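Local coordinates for protein endoglucanase FnCel5A (Fervidobacterium nodosum, PDB 3NCO) that probably hydrolyses internal beta-1,4-glucosidic bonds of cellulose, as an endoglucanase of glycoside hydrolase family 5, at residues A[97-110]-A[136-149]. Numbering follows the deposited sequence.
Sequences VVIINCHHFEELYQ and KLFFEIFNEPAQNL
V98 and I100 alternate with F138 in backbone hydrogen bonds that join strands 97-101 and 137-140, the parallel third and fourth strands of the TIM barrel, linked by a beta-alpha-beta crossover. The ladder is straightest at F138 N to V98 O (2.8 Å, N-H...O 175°); toward the C-terminal ends the bonds from E140 N and C102 N are weak, and N143 N to C102 O carries the pairing into the loops. Apolar packing follows the alternation of the strands: I100 lies alongside F139 on the face that carries V98 and L137, while on the I99 side V97 CG1 sits over the F138 ring, 4.1 Å from its centroid. N101 and E140 point the same way there, and the E140 carboxylate forms a salt bridge with R59.

Beyond the strands, L108 CD2 stands almost centrally over one face of F142 (3.7 Å from the centroid), while F105 CB touches F142 CE1. N143 OD1 lies over a face of the H103 ring, without a hydrogen bond to that ring.

Among polar contacts, Y109 OH donates to E144 O (2.6 Å), E144 O lying near the ring plane. With CG anti to its carbonyl carbon (chi1 -77°), the Y109 ring runs along the 144-146 backbone. A water bridges H104 N, Y109 OH and N143 OD1. A phenylalanine here in place of Y109 would probably leave E144 O without this donor and the water without one acceptor. The helix end is tied by N148 N to Y109 O, and N148 ND2 donates to Q110 O at 2.8 Å, the acceptor lying 7° out of the N148 amide plane.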
ATOM      1  N   VAL A  97      -3.678  12.104   5.051  1.00 16.34           N
ATOM      2  CA  VAL A  97      -4.383  11.538   3.912  1.00 17.89           C
ATOM      3  C   VAL A  97      -4.467  10.050   4.241  1.00 15.99           C
ATOM      4  O   VAL A  97      -3.528   9.496   4.870  1.00 17.87           O
ATOM      5  CB  VAL A  97      -3.588  11.819   2.622  1.00 17.34           C
ATOM      6  CG1 VAL A  97      -4.033  10.926   1.469  1.00 18.67           C
ATOM      7  CG2 VAL A  97      -3.836  13.282   2.236  1.00 18.62           C
ATOM      8  N   VAL A  98      -5.586   9.412   3.864  1.00 17.11           N
ATOM      9  CA  VAL A  98      -5.785   8.034   4.291  1.00 16.70           C
ATOM     10  C   VAL A  98      -6.093   7.206   3.050  1.00 16.28           C
ATOM     11  O   VAL A  98      -6.953   7.628   2.239  1.00 17.15           O
ATOM     12  CB  VAL A  98      -6.961   7.925   5.285  1.00 16.84           C
ATOM     13  CG1 VAL A  98      -7.138   6.476   5.709  1.00 14.96           C
ATOM     14  CG2 VAL A  98      -6.716   8.894   6.480  1.00 18.13           C
ATOM     15  N   ILE A  99      -5.399   6.053   2.922  1.00 15.39           N
ATOM     16  CA  ILE A  99      -5.637   5.125   1.813  1.00 15.72           C
ATOM     17  C   ILE A  99      -6.199   3.863   2.467  1.00 16.28           C
ATOM     18  O   ILE A  99      -5.557   3.301   3.351  1.00 16.99           O
ATOM     19  CB  ILE A  99      -4.318   4.803   1.069  1.00 14.78           C
ATOM     20  CG1 ILE A  99      -3.721   6.008   0.290  1.00 14.70           C
ATOM     21  CG2 ILE A  99      -4.564   3.703   0.027  1.00 12.80           C
ATOM     22  CD1 ILE A  99      -2.249   5.890   0.020  1.00 18.14           C
ATOM     23  N   ILE A 100      -7.423   3.456   2.082  1.00 13.83           N
ATOM     24  CA  ILE A 100      -7.961   2.177   2.592  1.00 13.85           C
ATOM     25  C   ILE A 100      -8.041   1.210   1.389  1.00 12.47           C
ATOM     26  O   ILE A 100      -8.479   1.631   0.297  1.00 12.18           O
ATOM     27  CB  ILE A 100      -9.357   2.346   3.311  1.00 13.98           C
ATOM     28  CG1 ILE A 100     -10.465   2.813   2.314  1.00 13.87           C
ATOM     29  CG2 ILE A 100      -9.277   3.208   4.667  1.00 16.60           C
ATOM     30  CD1 ILE A 100     -11.872   2.912   3.026  1.00 14.70           C
ATOM     31  N   ASN A 101      -7.665  -0.055   1.607  1.00 13.70           N
ATOM     32  CA  ASN A 101      -7.481  -0.999   0.484  1.00 12.35           C
ATOM     33  C   ASN A 101      -8.360  -2.238   0.834  1.00 13.97           C
ATOM     34  O   ASN A 101      -9.025  -2.298   1.865  1.00 13.15           O
ATOM     35  CB  ASN A 101      -5.963  -1.349   0.194  1.00 14.44           C
ATOM     36  CG  ASN A 101      -5.347  -2.373   1.175  1.00 13.13           C
ATOM     37  OD1 ASN A 101      -6.040  -2.892   2.081  1.00 17.54           O
ATOM     38  ND2 ASN A 101      -4.020  -2.651   1.023  1.00 15.06           N
ATOM     39  N   CYS A 102      -8.327  -3.257  -0.040  1.00 13.14           N
ATOM     40  CA  CYS A 102      -8.631  -4.605   0.395  1.00 13.77           C
ATOM     41  C   CYS A 102      -7.348  -5.429   0.229  1.00 14.52           C
ATOM     42  O   CYS A 102      -6.617  -5.266  -0.750  1.00 15.23           O
ATOM     43  CB  CYS A 102      -9.741  -5.145  -0.494  1.00 14.76           C
ATOM     44  SG  CYS A 102     -10.389  -6.804  -0.022  1.00 15.74           S
ATOM     45  N   HIS A 103      -7.097  -6.325   1.178  1.00 15.29           N
ATOM     46  CA  HIS A 103      -5.782  -6.937   1.382  1.00 15.47           C
ATOM     47  C   HIS A 103      -6.018  -8.380   1.855  1.00 16.57           C
ATOM     48  O   HIS A 103      -7.019  -8.706   2.540  1.00 17.70           O
ATOM     49  CB  HIS A 103      -5.078  -6.153   2.474  1.00 16.91           C
ATOM     50  CG  HIS A 103      -3.581  -6.078   2.398  1.00 12.97           C
ATOM     51  ND1 HIS A 103      -2.711  -7.073   2.801  1.00 17.48           N
ATOM     52  CD2 HIS A 103      -2.806  -5.023   2.094  1.00 11.50           C
ATOM     53  CE1 HIS A 103      -1.461  -6.618   2.762  1.00 11.27           C
ATOM     54  NE2 HIS A 103      -1.495  -5.388   2.302  1.00 18.89           N
ATOM     55  N   HIS A 104      -5.129  -9.268   1.419  1.00 16.68           N
ATOM     56  CA  HIS A 104      -5.168 -10.644   1.911  1.00 16.87           C
ATOM     57  C   HIS A 104      -6.527 -11.326   1.667  1.00 17.30           C
ATOM     58  O   HIS A 104      -7.104 -11.875   2.581  1.00 17.61           O
ATOM     59  CB  HIS A 104      -4.787 -10.688   3.406  1.00 18.24           C
ATOM     60  CG  HIS A 104      -4.300 -12.026   3.854  1.00 22.59           C
ATOM     61  ND1 HIS A 104      -3.022 -12.226   4.361  1.00 26.05           N
ATOM     62  CD2 HIS A 104      -4.899 -13.243   3.842  1.00 23.10           C
ATOM     63  CE1 HIS A 104      -2.869 -13.514   4.659  1.00 23.33           C
ATOM     64  NE2 HIS A 104      -3.980 -14.148   4.331  1.00 22.76           N
ATOM     65  N   PHE A 105      -6.982 -11.324   0.425  1.00 17.04           N
ATOM     66  CA  PHE A 105      -8.169 -12.101   0.039  1.00 15.99           C
ATOM     67  C   PHE A 105      -7.690 -13.429  -0.607  1.00 17.08           C
ATOM     68  O   PHE A 105      -7.574 -13.523  -1.821  1.00 17.55           O
ATOM     69  CB  PHE A 105      -8.977 -11.236  -0.919  1.00 15.50           C
ATOM     70  CG  PHE A 105     -10.384 -11.698  -1.163  1.00 17.18           C
ATOM     71  CD1 PHE A 105     -11.297 -10.811  -1.786  1.00 16.30           C
ATOM     72  CD2 PHE A 105     -10.834 -12.988  -0.796  1.00 16.87           C
ATOM     73  CE1 PHE A 105     -12.618 -11.237  -2.063  1.00 15.48           C
ATOM     74  CE2 PHE A 105     -12.150 -13.388  -1.036  1.00 15.60           C
ATOM     75  CZ  PHE A 105     -13.050 -12.493  -1.676  1.00 16.13           C
ATOM     76  N   GLU A 106      -7.407 -14.453   0.230  1.00 18.23           N
ATOM     77  CA  GLU A 106      -6.742 -15.674  -0.241  1.00 20.60           C
ATOM     78  C   GLU A 106      -7.532 -16.361  -1.354  1.00 19.10           C
ATOM     79  O   GLU A 106      -6.939 -16.817  -2.346  1.00 20.35           O
ATOM     80  CB  GLU A 106      -6.466 -16.657   0.925  1.00 21.08           C
ATOM     81  CG  GLU A 106      -5.297 -16.211   1.876  1.00 27.55           C
ATOM     82  CD  GLU A 106      -5.048 -17.163   3.120  1.00 27.92           C
ATOM     83  OE1 GLU A 106      -5.369 -18.393   3.067  1.00 33.60           O
ATOM     84  OE2 GLU A 106      -4.528 -16.677   4.168  1.00 31.41           O
ATOM     85  N   GLU A 107      -8.851 -16.421  -1.226  1.00 18.11           N
ATOM     86  CA  GLU A 107      -9.662 -17.091  -2.253  1.00 19.11           C
ATOM     87  C   GLU A 107      -9.616 -16.384  -3.618  1.00 19.22           C
ATOM     88  O   GLU A 107      -9.690 -17.013  -4.678  1.00 20.54           O
ATOM     89  CB  GLU A 107     -11.120 -17.189  -1.795  1.00 19.65           C
ATOM     90  CG  GLU A 107     -11.256 -17.969  -0.472  1.00 23.92           C
ATOM     91  CD  GLU A 107     -11.183 -17.120   0.835  1.00 26.92           C
ATOM     92  OE1 GLU A 107     -10.650 -15.960   0.946  1.00 20.52           O
ATOM     93  OE2 GLU A 107     -11.711 -17.663   1.827  1.00 32.33           O
ATOM     94  N   LEU A 108      -9.493 -15.061  -3.580  1.00 16.98           N
ATOM     95  CA  LEU A 108      -9.321 -14.293  -4.828  1.00 15.97           C
ATOM     96  C   LEU A 108      -8.045 -14.682  -5.598  1.00 16.36           C
ATOM     97  O   LEU A 108      -8.037 -14.776  -6.861  1.00 15.38           O
ATOM     98  CB  LEU A 108      -9.345 -12.770  -4.505  1.00 14.57           C
ATOM     99  CG  LEU A 108      -9.242 -11.840  -5.718  1.00 16.48           C
ATOM    100  CD1 LEU A 108     -10.367 -12.111  -6.656  1.00 17.43           C
ATOM    101  CD2 LEU A 108      -9.311 -10.383  -5.208  1.00 17.02           C
ATOM    102  N   TYR A 109      -6.960 -14.912  -4.850  1.00 16.69           N
ATOM    103  CA  TYR A 109      -5.731 -15.345  -5.469  1.00 17.51           C
ATOM    104  C   TYR A 109      -5.877 -16.693  -6.116  1.00 17.33           C
ATOM    105  O   TYR A 109      -5.238 -16.994  -7.139  1.00 17.96           O
ATOM    106  CB  TYR A 109      -4.632 -15.425  -4.420  1.00 15.47           C
ATOM    107  CG  TYR A 109      -4.038 -14.107  -3.984  1.00 17.81           C
ATOM    108  CD1 TYR A 109      -3.418 -13.302  -4.879  1.00 19.79           C
ATOM    109  CD2 TYR A 109      -4.140 -13.654  -2.652  1.00 22.11           C
ATOM    110  CE1 TYR A 109      -2.818 -12.107  -4.503  1.00 19.45           C
ATOM    111  CE2 TYR A 109      -3.560 -12.432  -2.247  1.00 21.95           C
ATOM    112  CZ  TYR A 109      -2.892 -11.665  -3.192  1.00 19.17           C
ATOM    113  OH  TYR A 109      -2.294 -10.456  -2.796  1.00 20.55           O
ATOM    114  N   GLN A 110      -6.720 -17.538  -5.554  1.00 18.35           N
ATOM    115  CA  GLN A 110      -6.851 -18.921  -6.059  1.00 19.13           C
ATOM    116  C   GLN A 110      -7.918 -19.137  -7.116  1.00 19.49           C
ATOM    117  O   GLN A 110      -7.727 -19.905  -8.051  1.00 19.29           O
ATOM    118  CB  GLN A 110      -7.136 -19.904  -4.898  1.00 20.61           C
ATOM    119  CG  GLN A 110      -7.320 -21.380  -5.325  1.00 25.33           C
ATOM    120  CD  GLN A 110      -6.012 -22.051  -5.850  1.00 30.99           C
ATOM    121  OE1 GLN A 110      -4.895 -21.559  -5.606  1.00 33.81           O
ATOM    122  NE2 GLN A 110      -6.163 -23.167  -6.568  1.00 31.26           N
ATOM    123  N   LYS A 136      -9.632  13.552   0.973  1.00 19.73           N
ATOM    124  CA  LYS A 136      -8.340  13.148   1.541  1.00 19.24           C
ATOM    125  C   LYS A 136      -8.377  11.662   1.935  1.00 16.81           C
ATOM    126  O   LYS A 136      -7.390  11.148   2.399  1.00 16.30           O
ATOM    127  CB  LYS A 136      -7.995  13.999   2.767  1.00 20.53           C
ATOM    128  CG  LYS A 136      -7.547  15.403   2.354  1.00 23.10           C
ATOM    129  CD  LYS A 136      -7.748  16.368   3.505  1.00 34.77           C
ATOM    130  CE  LYS A 136      -7.437  17.806   3.004  1.00 39.36           C
ATOM    131  NZ  LYS A 136      -7.827  18.798   4.029  1.00 45.72           N
ATOM    132  N   LEU A 137      -9.544  11.031   1.783  1.00 17.62           N
ATOM    133  CA  LEU A 137      -9.653   9.553   1.799  1.00 17.01           C
ATOM    134  C   LEU A 137      -9.602   9.024   0.355  1.00 17.17           C
ATOM    135  O   LEU A 137     -10.482   9.366  -0.453  1.00 18.24           O
ATOM    136  CB  LEU A 137     -10.974   9.091   2.415  1.00 18.06           C
ATOM    137  CG  LEU A 137     -11.234   7.575   2.393  1.00 16.80           C
ATOM    138  CD1 LEU A 137     -10.232   6.795   3.305  1.00 20.36           C
ATOM    139  CD2 LEU A 137     -12.693   7.299   2.791  1.00 19.10           C
ATOM    140  N   PHE A 138      -8.641   8.129   0.114  1.00 17.46           N
ATOM    141  CA  PHE A 138      -8.466   7.446  -1.194  1.00 15.37           C
ATOM    142  C   PHE A 138      -8.827   5.966  -1.078  1.00 15.08           C
ATOM    143  O   PHE A 138      -8.604   5.374  -0.002  1.00 15.00           O
ATOM    144  CB  PHE A 138      -6.982   7.489  -1.628  1.00 14.89           C
ATOM    145  CG  PHE A 138      -6.440   8.872  -1.877  1.00 16.87           C
ATOM    146  CD1 PHE A 138      -7.225   9.991  -1.818  1.00 17.94           C
ATOM    147  CD2 PHE A 138      -5.109   9.015  -2.262  1.00 19.61           C
ATOM    148  CE1 PHE A 138      -6.656  11.285  -1.996  1.00 19.28           C
ATOM    149  CE2 PHE A 138      -4.545  10.275  -2.486  1.00 19.17           C
ATOM    150  CZ  PHE A 138      -5.317  11.424  -2.330  1.00 16.78           C
ATOM    151  N   PHE A 139      -9.365   5.366  -2.158  1.00 15.08           N
ATOM    152  CA  PHE A 139      -9.618   3.922  -2.149  1.00 15.09           C
ATOM    153  C   PHE A 139      -8.507   3.195  -2.898  1.00 15.75           C
ATOM    154  O   PHE A 139      -7.858   3.800  -3.762  1.00 16.25           O
ATOM    155  CB  PHE A 139     -10.911   3.601  -2.896  1.00 15.98           C
ATOM    156  CG  PHE A 139     -12.145   4.143  -2.226  1.00 15.46           C
ATOM    157  CD1 PHE A 139     -12.071   4.522  -0.882  1.00 18.89           C
ATOM    158  CD2 PHE A 139     -13.394   4.213  -2.910  1.00 17.39           C
ATOM    159  CE1 PHE A 139     -13.158   5.024  -0.216  1.00 16.75           C
ATOM    160  CE2 PHE A 139     -14.541   4.693  -2.251  1.00 16.72           C
ATOM    161  CZ  PHE A 139     -14.440   5.084  -0.885  1.00 17.17           C
ATOM    162  N   GLU A 140      -8.285   1.911  -2.598  1.00 15.92           N
ATOM    163  CA  GLU A 140      -7.275   1.127  -3.288  1.00 15.97           C
ATOM    164  C   GLU A 140      -7.833  -0.277  -3.511  1.00 13.99           C
ATOM    165  O   GLU A 140      -7.926  -1.027  -2.550  1.00 13.06           O
ATOM    166  CB  GLU A 140      -6.013   1.065  -2.431  1.00 16.43           C
ATOM    167  CG  GLU A 140      -4.934   0.195  -3.129  1.00 15.43           C
ATOM    168  CD  GLU A 140      -3.627   0.052  -2.368  1.00 18.58           C
ATOM    169  OE1 GLU A 140      -3.555   0.559  -1.229  1.00 15.96           O
ATOM    170  OE2 GLU A 140      -2.702  -0.572  -2.889  1.00 16.88           O
ATOM    171  N   ILE A 141      -8.255  -0.585  -4.742  1.00 15.75           N
ATOM    172  CA  ILE A 141      -9.083  -1.767  -5.008  1.00 14.98           C
ATOM    173  C   ILE A 141      -8.567  -3.075  -4.419  1.00 14.78           C
ATOM    174  O   ILE A 141      -9.304  -3.783  -3.717  1.00 14.20           O
ATOM    175  CB  ILE A 141      -9.287  -1.953  -6.512  1.00 14.41           C
ATOM    176  CG1 ILE A 141     -10.181  -0.796  -6.963  1.00 16.52           C
ATOM    177  CG2 ILE A 141     -10.079  -3.266  -6.804  1.00 14.33           C
ATOM    178  CD1 ILE A 141     -10.255  -0.661  -8.508  1.00 15.52           C
ATOM    179  N   PHE A 142      -7.285  -3.377  -4.672  1.00 14.86           N
ATOM    180  CA  PHE A 142      -6.714  -4.627  -4.161  1.00 14.36           C
ATOM    181  C   PHE A 142      -5.203  -4.558  -4.033  1.00 14.05           C
ATOM    182  O   PHE A 142      -4.517  -4.028  -4.908  1.00 13.32           O
ATOM    183  CB  PHE A 142      -7.150  -5.842  -4.992  1.00 16.05           C
ATOM    184  CG  PHE A 142      -6.877  -7.151  -4.327  1.00 18.98           C
ATOM    185  CD1 PHE A 142      -7.475  -7.491  -3.091  1.00 17.92           C
ATOM    186  CD2 PHE A 142      -5.965  -8.027  -4.904  1.00 20.16           C
ATOM    187  CE1 PHE A 142      -7.156  -8.706  -2.459  1.00 21.49           C
ATOM    188  CE2 PHE A 142      -5.675  -9.257  -4.310  1.00 21.10           C
ATOM    189  CZ  PHE A 142      -6.256  -9.598  -3.098  1.00 21.38           C
ATOM    190  N   ASN A 143      -4.695  -5.153  -2.961  1.00 14.03           N
ATOM    191  CA  ASN A 143      -3.257  -5.223  -2.720  1.00 13.49           C
ATOM    192  C   ASN A 143      -2.631  -6.384  -3.476  1.00 15.19           C
ATOM    193  O   ASN A 143      -3.026  -7.530  -3.334  1.00 14.95           O
ATOM    194  CB  ASN A 143      -3.077  -5.477  -1.223  1.00 13.48           C
ATOM    195  CG  ASN A 143      -1.635  -5.623  -0.826  1.00 15.02           C
ATOM    196  OD1 ASN A 143      -1.188  -6.718  -0.416  1.00 20.31           O
ATOM    197  ND2 ASN A 143      -0.919  -4.602  -0.987  1.00  9.42           N
ATOM    198  N   GLU A 144      -1.604  -6.058  -4.274  1.00 14.69           N
ATOM    199  CA  GLU A 144      -0.786  -7.142  -4.885  1.00 14.57           C
ATOM    200  C   GLU A 144      -1.597  -8.260  -5.566  1.00 13.48           C
ATOM    201  O   GLU A 144      -1.641  -9.379  -5.086  1.00 14.12           O
ATOM    202  CB  GLU A 144       0.145  -7.739  -3.824  1.00 15.37           C
ATOM    203  CG  GLU A 144       1.193  -6.740  -3.417  1.00 16.03           C
ATOM    204  CD  GLU A 144       2.187  -7.282  -2.444  1.00 16.02           C
ATOM    205  OE1 GLU A 144       2.053  -8.442  -2.009  1.00 21.32           O
ATOM    206  OE2 GLU A 144       3.097  -6.559  -2.037  1.00 18.28           O
ATOM    207  N   PRO A 145      -2.234  -7.952  -6.697  1.00 14.77           N
ATOM    208  CA  PRO A 145      -2.789  -9.024  -7.457  1.00 15.32           C
ATOM    209  C   PRO A 145      -1.673  -9.994  -7.742  1.00 15.51           C
ATOM    210  O   PRO A 145      -0.511  -9.549  -7.878  1.00 14.59           O
ATOM    211  CB  PRO A 145      -3.159  -8.343  -8.781  1.00 15.25           C
ATOM    212  CG  PRO A 145      -3.557  -6.984  -8.359  1.00 14.48           C
ATOM    213  CD  PRO A 145      -2.398  -6.654  -7.399  1.00 13.71           C
ATOM    214  N   ALA A 146      -1.985 -11.288  -7.769  1.00 15.41           N
ATOM    215  CA  ALA A 146      -0.960 -12.342  -8.016  1.00 16.19           C
ATOM    216  C   ALA A 146      -1.567 -13.704  -8.153  1.00 16.90           C
ATOM    217  O   ALA A 146      -2.776 -13.844  -8.115  1.00 15.64           O
ATOM    218  CB  ALA A 146       0.063 -12.385  -6.896  1.00 16.12           C
ATOM    219  N   GLN A 147      -0.709 -14.705  -8.427  1.00 16.70           N
ATOM    220  CA  GLN A 147      -1.168 -16.079  -8.503  1.00 18.29           C
ATOM    221  C   GLN A 147      -2.169 -16.185  -9.620  1.00 16.90           C
ATOM    222  O   GLN A 147      -1.845 -15.796 -10.735  1.00 17.40           O
ATOM    223  CB  GLN A 147      -1.692 -16.608  -7.155  1.00 16.13           C
ATOM    224  CG  GLN A 147      -0.534 -16.687  -6.129  1.00 21.47           C
ATOM    225  CD  GLN A 147      -0.943 -17.503  -4.916  1.00 28.46           C
ATOM    226  OE1 GLN A 147      -1.233 -18.703  -5.031  1.00 35.52           O
ATOM    227  NE2 GLN A 147      -0.998 -16.869  -3.761  1.00 32.50           N
ATOM    228  N   ASN A 148      -3.364 -16.712  -9.373  1.00 16.32           N
ATOM    229  CA  ASN A 148      -4.291 -16.963 -10.490  1.00 16.40           C
ATOM    230  C   ASN A 148      -5.012 -15.696 -10.930  1.00 15.85           C
ATOM    231  O   ASN A 148      -5.686 -15.676 -11.952  1.00 16.74           O
ATOM    232  CB  ASN A 148      -5.283 -18.018 -10.081  1.00 16.97           C
ATOM    233  CG  ASN A 148      -4.621 -19.403 -10.018  1.00 15.54           C
ATOM    234  OD1 ASN A 148      -3.547 -19.616 -10.652  1.00 16.17           O
ATOM    235  ND2 ASN A 148      -5.176 -20.295  -9.222  1.00 14.23           N
ATOM    236  N   LEU A 149      -4.960 -14.675 -10.100  1.00 14.70           N
ATOM    237  CA  LEU A 149      -5.366 -13.321 -10.530  1.00 15.04           C
ATOM    238  C   LEU A 149      -4.221 -12.690 -11.307  1.00 15.42           C
ATOM    239  O   LEU A 149      -3.457 -11.819 -10.784  1.00 13.78           O
ATOM    240  CB  LEU A 149      -5.778 -12.483  -9.339  1.00 14.09           C
ATOM    241  CG  LEU A 149      -6.383 -11.095  -9.628  1.00 14.94           C
ATOM    242  CD1 LEU A 149      -7.667 -11.155 -10.373  1.00 17.18           C
ATOM    243  CD2 LEU A 149      -6.605 -10.376  -8.278  1.00 17.06           C
TER
HETATM  244  O   HOH W   1      -3.194  -8.988  -0.637  1.00 21.35           O